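Local atomic coordinates of Beta/alpha-amylase (Paenibacillus polymyxa, PDB entry 3VOC), a protein that hydrolyses alpha-1,4-glucosidic linkages of starch, its beta-amylase part, the piece in this chain, releasing maltose units from non-reducing chain ends. Residues A[1-6]-A[380-385]; A[323-328]-A[359-364]; A[370-375]-A[408-413]. All blocks are in the same frame, centred on the assembly; numbering follows the deposited sequence.

Contact 1: residues A[1-6]-A[380-385]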
ATOM      1  N   ALA A   1      13.497  -8.863  20.146  1.00 20.25           N
ATOM      2  CA  ALA A   1      12.783 -10.136  19.802  1.00 19.44           C
ATOM      3  C   ALA A   1      11.514  -9.816  19.017  1.00 19.50           C
ATOM      4  O   ALA A   1      10.954  -8.721  19.172  1.00 18.68           O
ATOM      5  CB  ALA A   1      12.426 -10.878  21.069  1.00 20.27           C
ATOM      6  N   VAL A   2      11.050 -10.767  18.201  1.00 18.43           N
ATOM      7  CA  VAL A   2       9.735 -10.639  17.568  1.00 17.89           C
ATOM      8  C   VAL A   2       8.646 -10.587  18.646  1.00 18.25           C
ATOM      9  O   VAL A   2       8.866 -10.993  19.791  1.00 17.76           O
ATOM     10  CB  VAL A   2       9.443 -11.776  16.550  1.00 17.85           C
ATOM     11  CG1 VAL A   2      10.552 -11.856  15.492  1.00 17.38           C
ATOM     12  CG2 VAL A   2       9.264 -13.143  17.266  1.00 17.52           C
ATOM     13  N   ALA A   3       7.475 -10.089  18.282  1.00 18.02           N
ATOM     14  CA  ALA A   3       6.362 -10.041  19.217  1.00 18.90           C
ATOM     15  C   ALA A   3       5.908 -11.443  19.651  1.00 19.40           C
ATOM     16  O   ALA A   3       6.132 -12.434  18.940  1.00 19.35           O
ATOM     17  CB  ALA A   3       5.224  -9.275  18.622  1.00 17.84           C
ATOM     18  N   ASP A   4       5.259 -11.512  20.811  1.00 20.05           N
ATOM     19  CA  ASP A   4       4.770 -12.784  21.374  1.00 22.23           C
ATOM     20  C   ASP A   4       3.820 -13.535  20.448  1.00 21.14           C
ATOM     21  O   ASP A   4       3.700 -14.764  20.527  1.00 21.84           O
ATOM     22  CB  ASP A   4       4.068 -12.554  22.723  1.00 23.29           C
ATOM     23  CG  ASP A   4       5.047 -12.398  23.887  1.00 29.14           C
ATOM     24  OD1 ASP A   4       6.255 -12.749  23.754  1.00 33.32           O
ATOM     25  OD2 ASP A   4       4.595 -11.925  24.959  1.00 34.87           O
ATOM     26  N   ASP A   5       3.151 -12.801  19.571  1.00 20.31           N
ATOM     27  CA  ASP A   5       2.192 -13.401  18.652  1.00 19.49           C
ATOM     28  C   ASP A   5       2.732 -13.507  17.210  1.00 18.83           C
ATOM     29  O   ASP A   5       1.968 -13.703  16.262  1.00 17.95           O
ATOM     30  CB  ASP A   5       0.856 -12.615  18.701  1.00 19.62           C
ATOM     31  CG  ASP A   5       1.002 -11.149  18.256  1.00 20.00           C
ATOM     32  OD1 ASP A   5       2.127 -10.673  18.010  1.00 17.63           O
ATOM     33  OD2 ASP A   5      -0.027 -10.466  18.141  1.00 22.70           O
ATOM     34  N   PHE A   6       4.045 -13.369  17.045  1.00 18.14           N
ATOM     35  CA  PHE A   6       4.639 -13.378  15.701  1.00 17.42           C
ATOM     36  C   PHE A   6       4.282 -14.633  14.921  1.00 16.85           C
ATOM     37  O   PHE A   6       4.365 -15.745  15.459  1.00 16.69           O
ATOM     38  CB  PHE A   6       6.156 -13.279  15.786  1.00 17.11           C
ATOM     39  CG  PHE A   6       6.826 -13.289  14.453  1.00 17.36           C
ATOM     40  CD1 PHE A   6       6.885 -12.119  13.685  1.00 17.86           C
ATOM     41  CD2 PHE A   6       7.372 -14.461  13.942  1.00 18.62           C
ATOM     42  CE1 PHE A   6       7.505 -12.123  12.437  1.00 18.89           C
ATOM     43  CE2 PHE A   6       7.989 -14.474  12.681  1.00 17.61           C
ATOM     44  CZ  PHE A   6       8.057 -13.297  11.934  1.00 17.53           C
ATOM     45  N   GLY A 380      10.240  -5.766  17.195  1.00 17.07           N
ATOM     46  CA  GLY A 380       9.071  -6.452  17.767  1.00 16.65           C
ATOM     47  C   GLY A 380       7.927  -6.623  16.774  1.00 15.77           C
ATOM     48  O   GLY A 380       6.748  -6.446  17.129  1.00 15.35           O
ATOM     49  N   TYR A 381       8.268  -6.979  15.534  1.00 14.79           N
ATOM     50  CA  TYR A 381       7.246  -7.248  14.507  1.00 14.66           C
ATOM     51  C   TYR A 381       6.286  -8.360  14.920  1.00 14.36           C
ATOM     52  O   TYR A 381       6.683  -9.322  15.604  1.00 14.69           O
ATOM     53  CB  TYR A 381       7.893  -7.564  13.151  1.00 14.43           C
ATOM     54  CG  TYR A 381       8.214  -6.332  12.325  1.00 14.35           C
ATOM     55  CD1 TYR A 381       7.605  -6.134  11.077  1.00 13.56           C
ATOM     56  CD2 TYR A 381       9.116  -5.365  12.785  1.00 14.84           C
ATOM     57  CE1 TYR A 381       7.889  -5.013  10.305  1.00 14.54           C
ATOM     58  CE2 TYR A 381       9.415  -4.221  12.006  1.00 14.81           C
ATOM     59  CZ  TYR A 381       8.782  -4.061  10.767  1.00 14.35           C
ATOM     60  OH  TYR A 381       9.020  -2.950   9.984  1.00 15.22           O
ATOM     61  N   HIS A 382       5.020  -8.203  14.533  1.00 14.73           N
ATOM     62  CA  HIS A 382       3.977  -9.170  14.842  1.00 14.80           C
ATOM     63  C   HIS A 382       3.787 -10.156  13.697  1.00 15.17           C
ATOM     64  O   HIS A 382       3.120 -11.169  13.833  1.00 15.54           O
ATOM     65  CB  HIS A 382       2.655  -8.448  15.167  1.00 14.84           C
ATOM     66  CG  HIS A 382       2.733  -7.612  16.405  1.00 14.32           C
ATOM     67  ND1 HIS A 382       2.477  -8.118  17.664  1.00 15.06           N
ATOM     68  CD2 HIS A 382       3.079  -6.315  16.582  1.00 14.05           C
ATOM     69  CE1 HIS A 382       2.638  -7.159  18.559  1.00 15.95           C
ATOM     70  NE2 HIS A 382       3.020  -6.059  17.928  1.00 14.60           N
ATOM     71  N   GLY A 383       4.392  -9.871  12.563  1.00 15.19           N
ATOM     72  CA  GLY A 383       4.239 -10.752  11.421  1.00 15.42           C
ATOM     73  C   GLY A 383       5.223 -10.379  10.351  1.00 15.86           C
ATOM     74  O   GLY A 383       5.731  -9.245  10.304  1.00 15.52           O
ATOM     75  N   PHE A 384       5.518 -11.363   9.517  1.00 15.91           N
ATOM     76  CA  PHE A 384       6.278 -11.132   8.309  1.00 15.69           C
ATOM     77  C   PHE A 384       5.631 -11.950   7.208  1.00 15.85           C
ATOM     78  O   PHE A 384       5.354 -13.146   7.401  1.00 16.08           O
ATOM     79  CB  PHE A 384       7.763 -11.533   8.449  1.00 15.29           C
ATOM     80  CG  PHE A 384       8.536 -11.293   7.187  1.00 14.29           C
ATOM     81  CD1 PHE A 384       8.994 -10.009   6.879  1.00 14.82           C
ATOM     82  CD2 PHE A 384       8.719 -12.313   6.260  1.00 14.25           C
ATOM     83  CE1 PHE A 384       9.658  -9.762   5.692  1.00 14.43           C
ATOM     84  CE2 PHE A 384       9.369 -12.075   5.071  1.00 14.06           C
ATOM     85  CZ  PHE A 384       9.837 -10.799   4.781  1.00 16.08           C
ATOM     86  N   THR A 385       5.403 -11.312   6.060  1.00 16.05           N
ATOM     87  CA  THR A 385       4.923 -12.011   4.870  1.00 15.66           C
ATOM     88  C   THR A 385       5.998 -12.053   3.780  1.00 15.95           C
ATOM     89  O   THR A 385       6.491 -11.008   3.335  1.00 15.71           O
ATOM     90  CB  THR A 385       3.649 -11.365   4.292  1.00 16.05           C
ATOM     91  OG1 THR A 385       2.634 -11.328   5.293  1.00 16.61           O
ATOM     92  CG2 THR A 385       3.119 -12.199   3.115  1.00 15.42           C
TER
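Gly380 meets the start of the chain first: its CA-H points at the carbonyl of Ala1, with CA 3.3 Å from Ala1 O, and its own carbonyl oxygen lies beside the methyl of Ala3. The residue turns with positive phi (61°), which favours glycine. Next, the carbonyl of Tyr381 takes the amide of Ala3, N to O 2.9 Å; the same oxygen also lies at the edge of the Phe6 ring. The phenol OH of Tyr381 lies elsewhere, hydrogen-bonded with Ser346 OG. His382 comes next, and its ring meets two residues. Ala3 CB packs over one face of its imidazole, 3.5 Å from the ring centroid, while Asp5 comes in at the ring edge. There ND1 donates to Asp5 OD1 at 2.6 Å, nearly in the imidazole plane and onto the syn lone pair, with carboxylate and ring 84° apart. Asp5 reaches the nitrogen because its CG stands between backbone N and carbonyl carbon (chi1 62°); its other oxygen pairs with Arg355, so both ends of the carboxylate are held. The carbonyl of His382 receives a CA-H contact from Phe6. Beyond it the Phe6 ring runs along the backbone of Gly383 and Phe384, its CZ 3.9 Å from Phe384 CB, the two phenylalanine side chains running alongside each other in the same direction. A type I turn from Ala3 to Phe6 brings the N-terminal chain here, just where strand 7-11 begins beside strand 383-386: the seam between first and last strands that closes a TIM barrel.

Contact 2: residues A[323-328]-A[359-364]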
ATOM      1  N   CYS A 323      10.528  -3.556   2.277  1.00 18.74           N
ATOM      2  CA  CYS A 323      11.985  -3.385   2.116  1.00 19.35           C
ATOM      3  C   CYS A 323      12.823  -3.948   3.259  1.00 18.62           C
ATOM      4  O   CYS A 323      14.028  -3.656   3.344  1.00 18.31           O
ATOM      5  CB  CYS A 323      12.400  -1.929   1.890  1.00 19.23           C
ATOM      6  SG  CYS A 323      11.484  -1.125   0.647  1.00 24.18           S
ATOM      7  N   LEU A 324      12.212  -4.781   4.102  1.00 17.25           N
ATOM      8  CA  LEU A 324      12.924  -5.384   5.226  1.00 16.94           C
ATOM      9  C   LEU A 324      14.175  -6.190   4.843  1.00 16.89           C
ATOM     10  O   LEU A 324      15.084  -6.381   5.672  1.00 17.61           O
ATOM     11  CB  LEU A 324      11.980  -6.246   6.067  1.00 16.15           C
ATOM     12  CG  LEU A 324      11.333  -5.514   7.240  1.00 15.89           C
ATOM     13  CD1 LEU A 324      10.343  -4.443   6.769  1.00 15.34           C
ATOM     14  CD2 LEU A 324      10.615  -6.532   8.128  1.00 14.84           C
ATOM     15  N   GLU A 325      14.226  -6.647   3.592  1.00 16.71           N
ATOM     16  CA  GLU A 325      15.346  -7.472   3.131  1.00 16.32           C
ATOM     17  C   GLU A 325      16.541  -6.684   2.593  1.00 16.73           C
ATOM     18  O   GLU A 325      17.614  -7.273   2.339  1.00 15.78           O
ATOM     19  CB  GLU A 325      14.870  -8.484   2.068  1.00 16.17           C
ATOM     20  CG  GLU A 325      14.877  -7.991   0.609  1.00 16.00           C
ATOM     21  CD  GLU A 325      13.729  -7.025   0.238  1.00 15.86           C
ATOM     22  OE1 GLU A 325      13.001  -6.524   1.132  1.00 15.92           O
ATOM     23  OE2 GLU A 325      13.565  -6.763  -0.975  1.00 15.41           O
ATOM     24  N   MET A 326      16.363  -5.374   2.408  1.00 16.41           N
ATOM     25  CA  MET A 326      17.356  -4.543   1.706  0.55 16.97           C
ATOM     26  C   MET A 326      18.355  -3.858   2.630  1.00 17.13           C
ATOM     27  O   MET A 326      18.040  -3.551   3.779  1.00 17.36           O
ATOM     28  CB  MET A 326      16.664  -3.461   0.890  0.55 16.63           C
ATOM     29  CG  MET A 326      16.013  -3.951  -0.360  0.55 16.71           C
ATOM     30  SD  MET A 326      15.363  -2.545  -1.275  0.55 17.30           S
ATOM     31  CE  MET A 326      14.443  -3.490  -2.504  0.55 12.89           C
ATOM     32  N   SER A 327      19.550  -3.602   2.104  0.55 16.99           N
ATOM     33  CA  SER A 327      20.599  -2.903   2.854  0.55 16.79           C
ATOM     34  C   SER A 327      20.720  -1.460   2.397  0.55 17.18           C
ATOM     35  O   SER A 327      20.320  -1.117   1.283  0.55 17.47           O
ATOM     36  CB  SER A 327      21.950  -3.608   2.681  0.55 16.82           C
ATOM     37  OG  SER A 327      21.907  -4.934   3.160  0.55 13.26           O
ATOM     38  N   ASP A 328      21.271  -0.616   3.266  1.00 17.83           N
ATOM     39  CA  ASP A 328      21.574   0.770   2.920  1.00 18.12           C
ATOM     40  C   ASP A 328      22.687   0.862   1.898  1.00 19.04           C
ATOM     41  O   ASP A 328      23.665   0.114   1.960  1.00 19.11           O
ATOM     42  CB  ASP A 328      21.991   1.545   4.169  1.00 17.44           C
ATOM     43  CG  ASP A 328      20.805   2.054   4.959  1.00 17.50           C
ATOM     44  OD1 ASP A 328      19.676   2.025   4.432  1.00 16.44           O
ATOM     45  OD2 ASP A 328      21.006   2.491   6.103  1.00 16.69           O
ATOM     46  N   GLU A 359       7.297  -7.096   5.175  1.00 16.13           N
ATOM     47  CA  GLU A 359       7.350  -7.810   3.897  1.00 16.29           C
ATOM     48  C   GLU A 359       8.701  -7.519   3.294  1.00 15.92           C
ATOM     49  O   GLU A 359       9.306  -6.506   3.621  1.00 15.18           O
ATOM     50  CB  GLU A 359       6.314  -7.254   2.927  1.00 16.69           C
ATOM     51  CG  GLU A 359       4.888  -7.548   3.300  1.00 19.35           C
ATOM     52  CD  GLU A 359       3.902  -6.988   2.301  1.00 19.29           C
ATOM     53  OE1 GLU A 359       4.316  -6.380   1.301  1.00 20.92           O
ATOM     54  OE2 GLU A 359       2.701  -7.167   2.526  1.00 22.65           O
ATOM     55  N   ASN A 360       9.161  -8.391   2.405  1.00 15.19           N
ATOM     56  CA  ASN A 360      10.277  -8.050   1.505  1.00 15.41           C
ATOM     57  C   ASN A 360       9.718  -7.288   0.307  1.00 15.73           C
ATOM     58  O   ASN A 360       8.573  -7.551  -0.120  1.00 15.35           O
ATOM     59  CB  ASN A 360      11.010  -9.310   1.017  1.00 14.73           C
ATOM     60  CG  ASN A 360      10.060 -10.347   0.435  1.00 15.03           C
ATOM     61  OD1 ASN A 360       9.039 -10.666   1.044  1.00 15.83           O
ATOM     62  ND2 ASN A 360      10.385 -10.872  -0.748  1.00 12.65           N
ATOM     63  N   ALA A 361      10.499  -6.347  -0.229  1.00 16.00           N
ATOM     64  CA  ALA A 361      10.040  -5.563  -1.389  1.00 16.97           C
ATOM     65  C   ALA A 361      10.120  -6.422  -2.640  1.00 17.30           C
ATOM     66  O   ALA A 361       9.214  -6.419  -3.479  1.00 16.86           O
ATOM     67  CB  ALA A 361      10.892  -4.300  -1.578  1.00 16.87           C
ATOM     68  N   LEU A 362      11.220  -7.158  -2.752  1.00 17.39           N
ATOM     69  CA  LEU A 362      11.507  -7.935  -3.950  1.00 18.04           C
ATOM     70  C   LEU A 362      11.859  -9.367  -3.535  1.00 18.11           C
ATOM     71  O   LEU A 362      12.218  -9.591  -2.389  1.00 17.95           O
ATOM     72  CB  LEU A 362      12.667  -7.297  -4.723  1.00 17.95           C
ATOM     73  CG  LEU A 362      12.385  -5.925  -5.364  1.00 19.94           C
ATOM     74  CD1 LEU A 362      13.651  -5.374  -6.021  1.00 23.05           C
ATOM     75  CD2 LEU A 362      11.259  -6.011  -6.376  1.00 22.53           C
ATOM     76  N   PRO A 363      11.749 -10.336  -4.462  1.00 18.55           N
ATOM     77  CA  PRO A 363      12.134 -11.700  -4.102  1.00 18.51           C
ATOM     78  C   PRO A 363      13.553 -11.723  -3.560  1.00 18.71           C
ATOM     79  O   PRO A 363      14.405 -10.959  -4.009  1.00 18.70           O
ATOM     80  CB  PRO A 363      12.047 -12.453  -5.425  1.00 19.04           C
ATOM     81  CG  PRO A 363      11.006 -11.729  -6.196  1.00 19.56           C
ATOM     82  CD  PRO A 363      11.153 -10.264  -5.812  1.00 18.78           C
ATOM     83  N   THR A 364      13.794 -12.577  -2.579  1.00 18.28           N
ATOM     84  CA  THR A 364      15.039 -12.534  -1.854  1.00 19.02           C
ATOM     85  C   THR A 364      15.443 -13.934  -1.444  1.00 19.38           C
ATOM     86  O   THR A 364      14.751 -14.908  -1.754  1.00 19.94           O
ATOM     87  CB  THR A 364      14.912 -11.604  -0.607  1.00 18.64           C
ATOM     88  OG1 THR A 364      16.209 -11.333  -0.062  1.00 18.39           O
ATOM     89  CG2 THR A 364      14.027 -12.248   0.454  1.00 18.15           C
TER
HETATM   90  O   HOH W   1      15.168  -8.189  -2.617  1.00 33.38           O
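Cys323 and Ala361 bring the two backbones closest, their CA atoms 4.6 Å apart, and a weak bond from Leu324 N to Glu359 O (3.4 Å) joins the loops where they leave their strands. The type I turn from Cys323 to Met326 then presents Glu325 to the other loop. Its carboxylate accepts two successive amides: OE1 takes Ala361 N at 2.9 Å, on the syn side but out of plane, and OE2 takes Leu362 N at 3.0 Å from above the carboxylate plane. The bend at chi2 (-76°) folds the chain back so that both oxygens reach these amides, while CG lies against Thr364, 3.7 Å from its OG1. OE2 also receives a water, which lies within hydrogen-bonding distance of Pro363 O as well. These loops follow the sixth and seventh strands of the (beta/alpha)8 barrel, at the C-terminal ends where such barrels carry their active sites. Glu359 is probably the proton acceptor, as in related enzymes, and Asn360 and Ala361 probably bind substrate; Glu359 OE2 is salt-bridged to Lys279 NZ, and across this contact the residue takes part through its backbone carbonyl. With an alanine here in place of Glu325, the amides of Ala361 and Leu362 would each probably lose their carboxylate oxygen, leaving the loop after Glu359 less firmly held. Asn360 braces that loop from within, its ND2 donating to Leu362 O at 2.8 Å; its OD1 accepts from the amide of Leu387, and its CB lies beside the Glu325 carboxylate. On the apolar side, Cys323 SG packs on the Ala361 methyl, which Met326 CE also approaches in one of its two conformers.

Contact 3: residues A[370-375]-A[408-413]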
ATOM      1  N   GLN A 370      18.608 -12.764   6.627  1.00 18.56           N
ATOM      2  CA  GLN A 370      19.323 -12.261   7.809  1.00 19.63           C
ATOM      3  C   GLN A 370      18.977 -10.795   8.041  1.00 18.84           C
ATOM      4  O   GLN A 370      18.832 -10.357   9.184  1.00 18.90           O
ATOM      5  CB  GLN A 370      20.846 -12.416   7.645  1.00 20.17           C
ATOM      6  CG  GLN A 370      21.280 -13.735   7.017  1.00 25.84           C
ATOM      7  CD  GLN A 370      22.770 -13.793   6.642  1.00 31.92           C
ATOM      8  OE1 GLN A 370      23.559 -12.919   7.010  1.00 35.29           O
ATOM      9  NE2 GLN A 370      23.151 -14.838   5.903  1.00 34.59           N
ATOM     10  N   LYS A 371      18.849 -10.023   6.959  1.00 18.59           N
ATOM     11  CA  LYS A 371      18.378  -8.647   7.096  1.00 18.58           C
ATOM     12  C   LYS A 371      16.955  -8.576   7.640  1.00 17.55           C
ATOM     13  O   LYS A 371      16.678  -7.777   8.529  1.00 16.78           O
ATOM     14  CB  LYS A 371      18.509  -7.856   5.792  1.00 19.35           C
ATOM     15  CG  LYS A 371      19.601  -6.783   5.862  1.00 24.36           C
ATOM     16  CD  LYS A 371      19.146  -5.606   6.737  1.00 27.82           C
ATOM     17  CE  LYS A 371      20.138  -4.460   6.718  1.00 31.05           C
ATOM     18  NZ  LYS A 371      21.393  -4.754   7.492  1.00 33.58           N
ATOM     19  N   ILE A 372      16.069  -9.433   7.127  1.00 16.51           N
ATOM     20  CA  ILE A 372      14.695  -9.475   7.620  1.00 15.50           C
ATOM     21  C   ILE A 372      14.709  -9.842   9.098  1.00 16.30           C
ATOM     22  O   ILE A 372      14.013  -9.223   9.901  1.00 16.30           O
ATOM     23  CB  ILE A 372      13.789 -10.469   6.827  1.00 15.58           C
ATOM     24  CG1 ILE A 372      13.604  -9.979   5.378  1.00 13.63           C
ATOM     25  CG2 ILE A 372      12.406 -10.585   7.497  1.00 14.31           C
ATOM     26  CD1 ILE A 372      13.253 -11.090   4.403  1.00 14.43           C
ATOM     27  N   GLU A 373      15.506 -10.853   9.446  1.00 16.70           N
ATOM     28  CA  GLU A 373      15.631 -11.289  10.832  1.00 17.12           C
ATOM     29  C   GLU A 373      16.033 -10.138  11.753  1.00 16.88           C
ATOM     30  O   GLU A 373      15.461  -9.983  12.828  1.00 16.99           O
ATOM     31  CB  GLU A 373      16.653 -12.422  10.980  1.00 17.13           C
ATOM     32  CG  GLU A 373      16.671 -13.001  12.402  1.00 18.22           C
ATOM     33  CD  GLU A 373      17.887 -13.866  12.666  1.00 21.95           C
ATOM     34  OE1 GLU A 373      18.990 -13.491  12.221  1.00 21.99           O
ATOM     35  OE2 GLU A 373      17.734 -14.911  13.331  1.00 22.74           O
ATOM     36  N   GLU A 374      17.016  -9.349  11.330  1.00 17.26           N
ATOM     37  CA  GLU A 374      17.458  -8.178  12.105  1.00 17.61           C
ATOM     38  C   GLU A 374      16.295  -7.211  12.369  1.00 17.29           C
ATOM     39  O   GLU A 374      16.086  -6.771  13.503  1.00 16.97           O
ATOM     40  CB  GLU A 374      18.639  -7.481  11.399  1.00 18.23           C
ATOM     41  CG  GLU A 374      18.974  -6.071  11.914  1.00 19.95           C
ATOM     42  CD  GLU A 374      19.543  -5.147  10.827  1.00 23.63           C
ATOM     43  OE1 GLU A 374      19.394  -3.907  10.927  1.00 21.81           O
ATOM     44  OE2 GLU A 374      20.154  -5.658   9.870  1.00 27.13           O
ATOM     45  N   LYS A 375      15.524  -6.907  11.325  1.00 16.30           N
ATOM     46  CA  LYS A 375      14.437  -5.953  11.452  1.00 16.45           C
ATOM     47  C   LYS A 375      13.322  -6.442  12.361  1.00 16.44           C
ATOM     48  O   LYS A 375      12.919  -5.728  13.295  1.00 15.58           O
ATOM     49  CB  LYS A 375      13.885  -5.541  10.064  1.00 17.27           C
ATOM     50  CG  LYS A 375      14.952  -4.866   9.140  1.00 15.98           C
ATOM     51  CD  LYS A 375      15.729  -3.770   9.875  1.00 17.45           C
ATOM     52  CE  LYS A 375      16.628  -2.958   8.903  1.00 17.41           C
ATOM     53  NZ  LYS A 375      17.614  -2.066   9.630  1.00 17.23           N
ATOM     54  N   GLN A 408      14.741 -21.236   8.794  1.00 20.70           N
ATOM     55  CA  GLN A 408      15.730 -21.077   9.873  1.00 21.68           C
ATOM     56  C   GLN A 408      15.747 -19.680  10.468  1.00 20.70           C
ATOM     57  O   GLN A 408      15.902 -19.517  11.672  1.00 20.68           O
ATOM     58  CB  GLN A 408      17.134 -21.444   9.382  1.00 21.98           C
ATOM     59  CG  GLN A 408      17.250 -22.920   9.034  1.00 28.00           C
ATOM     60  CD  GLN A 408      18.619 -23.498   9.295  1.00 34.45           C
ATOM     61  OE1 GLN A 408      19.202 -23.301  10.369  1.00 38.94           O
ATOM     62  NE2 GLN A 408      19.139 -24.237   8.321  1.00 37.60           N
ATOM     63  N   TYR A 409      15.593 -18.671   9.626  1.00 20.39           N
ATOM     64  CA  TYR A 409      15.708 -17.283  10.084  1.00 19.96           C
ATOM     65  C   TYR A 409      14.395 -16.685  10.562  1.00 19.43           C
ATOM     66  O   TYR A 409      14.365 -15.906  11.522  1.00 19.33           O
ATOM     67  CB  TYR A 409      16.284 -16.420   8.967  1.00 20.58           C
ATOM     68  CG  TYR A 409      17.777 -16.568   8.833  1.00 21.68           C
ATOM     69  CD1 TYR A 409      18.634 -15.996   9.780  1.00 25.11           C
ATOM     70  CD2 TYR A 409      18.337 -17.268   7.764  1.00 25.05           C
ATOM     71  CE1 TYR A 409      20.019 -16.121   9.679  1.00 26.61           C
ATOM     72  CE2 TYR A 409      19.728 -17.410   7.649  1.00 27.26           C
ATOM     73  CZ  TYR A 409      20.556 -16.830   8.612  1.00 29.24           C
ATOM     74  OH  TYR A 409      21.924 -16.945   8.508  1.00 31.67           O
ATOM     75  N   ILE A 410      13.314 -17.047   9.881  1.00 18.34           N
ATOM     76  CA  ILE A 410      12.044 -16.352  10.069  1.00 18.02           C
ATOM     77  C   ILE A 410      10.957 -17.212  10.693  1.00 17.96           C
ATOM     78  O   ILE A 410      10.382 -16.831  11.728  1.00 18.68           O
ATOM     79  CB  ILE A 410      11.516 -15.731   8.741  1.00 18.07           C
ATOM     80  CG1 ILE A 410      12.612 -14.932   8.009  1.00 17.56           C
ATOM     81  CG2 ILE A 410      10.266 -14.884   9.004  1.00 16.12           C
ATOM     82  CD1 ILE A 410      13.271 -13.809   8.818  1.00 18.85           C
ATOM     83  N   ILE A 411      10.643 -18.352  10.072  1.00 17.58           N
ATOM     84  CA  ILE A 411       9.557 -19.191  10.595  1.00 18.01           C
ATOM     85  C   ILE A 411       9.874 -19.632  12.024  1.00 18.40           C
ATOM     86  O   ILE A 411       8.977 -19.710  12.862  1.00 18.68           O
ATOM     87  CB  ILE A 411       9.246 -20.439   9.719  1.00 17.90           C
ATOM     88  CG1 ILE A 411       8.929 -20.050   8.281  1.00 17.71           C
ATOM     89  CG2 ILE A 411       8.084 -21.254  10.326  1.00 18.82           C
ATOM     90  CD1 ILE A 411       8.650 -21.240   7.382  1.00 17.03           C
ATOM     91  N   SER A 412      11.154 -19.884  12.295  1.00 19.24           N
ATOM     92  CA  SER A 412      11.621 -20.346  13.620  1.00 20.36           C
ATOM     93  C   SER A 412      11.346 -19.361  14.761  1.00 20.45           C
ATOM     94  O   SER A 412      11.409 -19.750  15.932  1.00 20.09           O
ATOM     95  CB  SER A 412      13.118 -20.659  13.578  1.00 20.48           C
ATOM     96  OG  SER A 412      13.846 -19.470  13.309  1.00 24.23           O
ATOM     97  N   LYS A 413      11.046 -18.104  14.426  1.00 20.08           N
ATOM     98  CA  LYS A 413      10.715 -17.095  15.432  1.00 20.96           C
ATOM     99  C   LYS A 413       9.294 -17.225  15.970  1.00 21.56           C
ATOM    100  O   LYS A 413       8.965 -16.635  17.006  1.00 21.97           O
ATOM    101  CB  LYS A 413      10.932 -15.673  14.885  1.00 20.73           C
ATOM    102  CG  LYS A 413      12.360 -15.376  14.419  1.00 20.78           C
ATOM    103  CD  LYS A 413      13.378 -15.540  15.552  1.00 21.14           C
ATOM    104  CE  LYS A 413      14.768 -15.055  15.133  1.00 21.61           C
ATOM    105  NZ  LYS A 413      15.363 -15.936  14.070  1.00 22.14           N
TER
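Glu373 and Lys413 make the charged link between helix 367-378 and the turn after helix 403-411. Lys413 NZ donates to Glu373 OE2 at 2.7 Å, using the anti lone pair, the one turned away from the other oxygen. The same ammonium group gives a second hydrogen bond, also 2.7 Å, from NZ to the backbone oxygen of Tyr409, so it is gripped by one charged and one neutral acceptor. With CG opposite the backbone N (chi1 -173°) and the chain extended, Glu373 spans the gap between the helices, whereas Lys413 bends at chi2 and chi4 to turn back toward the end of the helix that precedes it, where it meets Tyr409 O.

Two side chains meet the Tyr409 ring, one over a face and one at the edge. Gln370 CG lies over one face, 4.0 Å from the ring centroid, in a CH-pi contact. Glu373 instead comes to the edge: OE1 is 3.5 Å from Tyr409 CD1 and near the ring plane, with carboxylate and ring 89° apart. This is probably favourable, since the C-H rim of an aromatic ring is slightly positive.

Apolar packing fills the inner side. Ile372 CG2 touches Ile410 CD1 at 3.6 Å, the two side chains set roughly perpendicular to each other, and the same CD1 comes up against the backbone N of Glu373.

Helices 367-378 and 403-411 thus lie next to each other on the outside of the barrel; Ile372 and Ile410 both face Phe384 of strand 383-386 beneath them, and on the far flank Lys375 is salt-bridged to Asp343 of helix 338-352.

How the contacts relate
All three contacts, partly buried, gather round the last units of the barrel. Contact 2 lies nearest the chain's centre (about 15 Å between centres), contact 1 farther (about 20 Å) and contact 3 outermost (about 23 Å), among the outer helices. Phe384 of contact 1 touches Ile372 of contact 3 and also Glu359 and Asn360 of contact 2. Chemistry follows place: contact 1, at the barrel's closing seam, mixes backbone bonding with a histidine-carboxylate pair; contact 2, at the active-site end, uses a carboxylate to hold backbone amides; contact 3 relies on a salt bridge and an isoleucine pair. Lys371 and Lys375 of helix 367-378 pack on the 323-328 loop, joining contacts 2 and 3.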